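Local coordinates for Glyco_hydro_cc domain-containing protein (Cryptococcus neoformans, PDB 6UBC) that probably binds beta-1,3-glucan oligosaccharides, as a member of subgroup VII of glycoside hydrolase family GH128, at residues A[391-396]-A[430-435]. Sequence-based numbering, arbitrary orientation.
Sequences TFINDI and TESGQT
Ile-393 and Thr-435 meet through their gamma methyls: chi1 of -71° and -63° sets CG1 of Ile-393 and OG1 of Thr-435 beside the backbone N, which turns each CG2 anti to that N, where the two methyls meet at 3.7 Å, CG2 to CG2. They join two neighbouring, nearly parallel outer helices of the (beta/alpha)8-type barrel of the GH128 family, 386-402 and 431-441, whose short segments run 19° apart with axes 9.9 Å from each other. The other branch of Ile-393 reaches along the second helix, where CD1 lies 3.7 Å from Ser-432 O and touches Ser-432 CB. Tyr-411 of strand 406-411 lies against both Ile-393 and Ser-432, so this buried side faces the barrel wall. Ser-432 OG is hydrogen-bonded to Glu-420 O and Gln-386 NE2. Thr-435 OG1 is hydrogen-bonded to Asn-390 OD1, which leaves the methyl of Thr-435 to face Ile-393. On the exposed side, the side chain of Asn-394 crosses that of Thr-435 at about a right angle, OD1 3.5 Å from Thr-435 CG2. No direct hydrogen bond spans the segments. Instead a water donates to Asn-394 OD1 at a short 2.5 Å and to Thr-435 O at 2.9 Å.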
loop_
_atom_site.group_PDB
_atom_site.type_symbol
_atom_site.label_atom_id
_atom_site.label_comp_id
_atom_site.label_asym_id
_atom_site.label_seq_id
_atom_site.Cartn_x
_atom_site.Cartn_y
_atom_site.Cartn_z
ATOM N N THR A 391 4.882 2.149 -20.416
ATOM C CA THR A 391 5.875 1.047 -20.395
ATOM C C THR A 391 6.118 0.571 -18.964
ATOM O O THR A 391 6.097 -0.668 -18.690
ATOM C CB THR A 391 7.187 1.437 -21.061
ATOM O OG1 THR A 391 6.873 1.823 -22.399
ATOM C CG2 THR A 391 8.164 0.301 -20.979
ATOM N N PHE A 392 6.245 1.532 -18.071
ATOM C CA PHE A 392 6.433 1.271 -16.631
ATOM C C PHE A 392 5.253 0.488 -16.084
ATOM O O PHE A 392 5.505 -0.473 -15.366
ATOM C CB PHE A 392 6.661 2.573 -15.873
ATOM C CG PHE A 392 6.921 2.355 -14.419
ATOM C CD1 PHE A 392 8.203 2.100 -13.983
ATOM C CD2 PHE A 392 5.895 2.510 -13.484
ATOM C CE1 PHE A 392 8.473 2.005 -12.628
ATOM C CE2 PHE A 392 6.151 2.397 -12.139
ATOM C CZ PHE A 392 7.438 2.084 -11.712
ATOM N N ILE A 393 4.028 0.946 -16.335
ATOM C CA ILE A 393 2.828 0.284 -15.757
ATOM C C ILE A 393 2.802 -1.151 -16.306
ATOM O O ILE A 393 2.567 -2.088 -15.530
ATOM C CB ILE A 393 1.540 1.072 -16.108
ATOM C CG1 ILE A 393 1.444 2.407 -15.342
ATOM C CG2 ILE A 393 0.350 0.194 -15.821
ATOM C CD1 ILE A 393 0.474 3.410 -15.952
ATOM N N ASN A 394 3.012 -1.321 -17.603
ATOM C CA ASN A 394 2.900 -2.668 -18.253
ATOM C C ASN A 394 3.977 -3.591 -17.673
ATOM O O ASN A 394 3.626 -4.721 -17.217
ATOM C CB ASN A 394 3.006 -2.533 -19.764
ATOM C CG ASN A 394 1.725 -1.975 -20.361
ATOM O OD1 ASN A 394 0.618 -2.353 -19.949
ATOM N ND2 ASN A 394 1.869 -1.192 -21.420
ATOM N N ASP A 395 5.200 -3.055 -17.529
ATOM C CA ASP A 395 6.362 -3.783 -17.010
ATOM C C ASP A 395 6.131 -4.179 -15.556
ATOM O O ASP A 395 6.474 -5.317 -15.168
ATOM C CB ASP A 395 7.661 -3.001 -17.131
ATOM C CG ASP A 395 8.259 -2.885 -18.538
ATOM O OD1 ASP A 395 7.793 -3.581 -19.427
ATOM O OD2 ASP A 395 9.183 -2.084 -18.709
ATOM N N ILE A 396 5.692 -3.251 -14.706
ATOM C CA ILE A 396 5.645 -3.507 -13.256
ATOM C C ILE A 396 4.505 -4.498 -12.981
ATOM O O ILE A 396 4.614 -5.347 -12.054
ATOM C CB ILE A 396 5.555 -2.181 -12.436
ATOM C CG1 ILE A 396 6.119 -2.443 -11.034
ATOM C CG2 ILE A 396 4.153 -1.586 -12.395
ATOM C CD1 ILE A 396 6.172 -1.208 -10.137
ATOM N N THR A 430 -8.188 8.033 -17.294
ATOM C CA THR A 430 -7.128 8.633 -18.094
ATOM C C THR A 430 -6.418 7.557 -18.888
ATOM O O THR A 430 -6.610 6.347 -18.624
ATOM C CB THR A 430 -6.107 9.366 -17.221
ATOM O OG1 THR A 430 -5.426 8.358 -16.464
ATOM C CG2 THR A 430 -6.778 10.404 -16.338
ATOM N N GLU A 431 -5.529 7.953 -19.780
ATOM C CA GLU A 431 -4.697 6.970 -20.507
ATOM C C GLU A 431 -3.938 6.101 -19.465
ATOM O O GLU A 431 -3.796 4.843 -19.636
ATOM C CB GLU A 431 -3.734 7.714 -21.426
ATOM C CG GLU A 431 -2.801 6.748 -22.141
ATOM C CD GLU A 431 -2.045 7.348 -23.297
ATOM O OE1 GLU A 431 -2.268 8.524 -23.639
ATOM O OE2 GLU A 431 -1.211 6.649 -23.858
ATOM N N SER A 432 -3.302 6.718 -18.472
ATOM C CA SER A 432 -2.558 5.924 -17.467
ATOM C C SER A 432 -3.502 4.962 -16.762
ATOM O O SER A 432 -3.106 3.779 -16.579
ATOM C CB SER A 432 -1.791 6.763 -16.462
ATOM O OG SER A 432 -0.790 7.511 -17.120
ATOM N N GLY A 433 -4.671 5.423 -16.332
ATOM C CA GLY A 433 -5.697 4.562 -15.707
ATOM C C GLY A 433 -6.050 3.369 -16.594
ATOM O O GLY A 433 -6.147 2.182 -16.096
ATOM N N GLN A 434 -6.256 3.642 -17.879
ATOM C CA GLN A 434 -6.579 2.585 -18.874
ATOM C C GLN A 434 -5.408 1.625 -19.059
ATOM O O GLN A 434 -5.671 0.447 -19.237
ATOM C CB GLN A 434 -6.921 3.260 -20.200
ATOM C CG GLN A 434 -8.179 4.067 -20.105
ATOM C CD GLN A 434 -8.485 4.779 -21.407
ATOM O OE1 GLN A 434 -8.288 4.219 -22.503
ATOM N NE2 GLN A 434 -9.069 5.973 -21.252
ATOM N N THR A 435 -4.163 2.099 -19.028
ATOM C CA THR A 435 -3.006 1.196 -19.204
ATOM C C THR A 435 -3.009 0.245 -17.993
ATOM O O THR A 435 -2.793 -0.955 -18.171
ATOM C CB THR A 435 -1.657 1.918 -19.256
ATOM O OG1 THR A 435 -1.678 2.771 -20.407
ATOM C CG2 THR A 435 -0.509 0.940 -19.349
HETATM O O HOH W 1 -1.789 -2.055 -20.637
#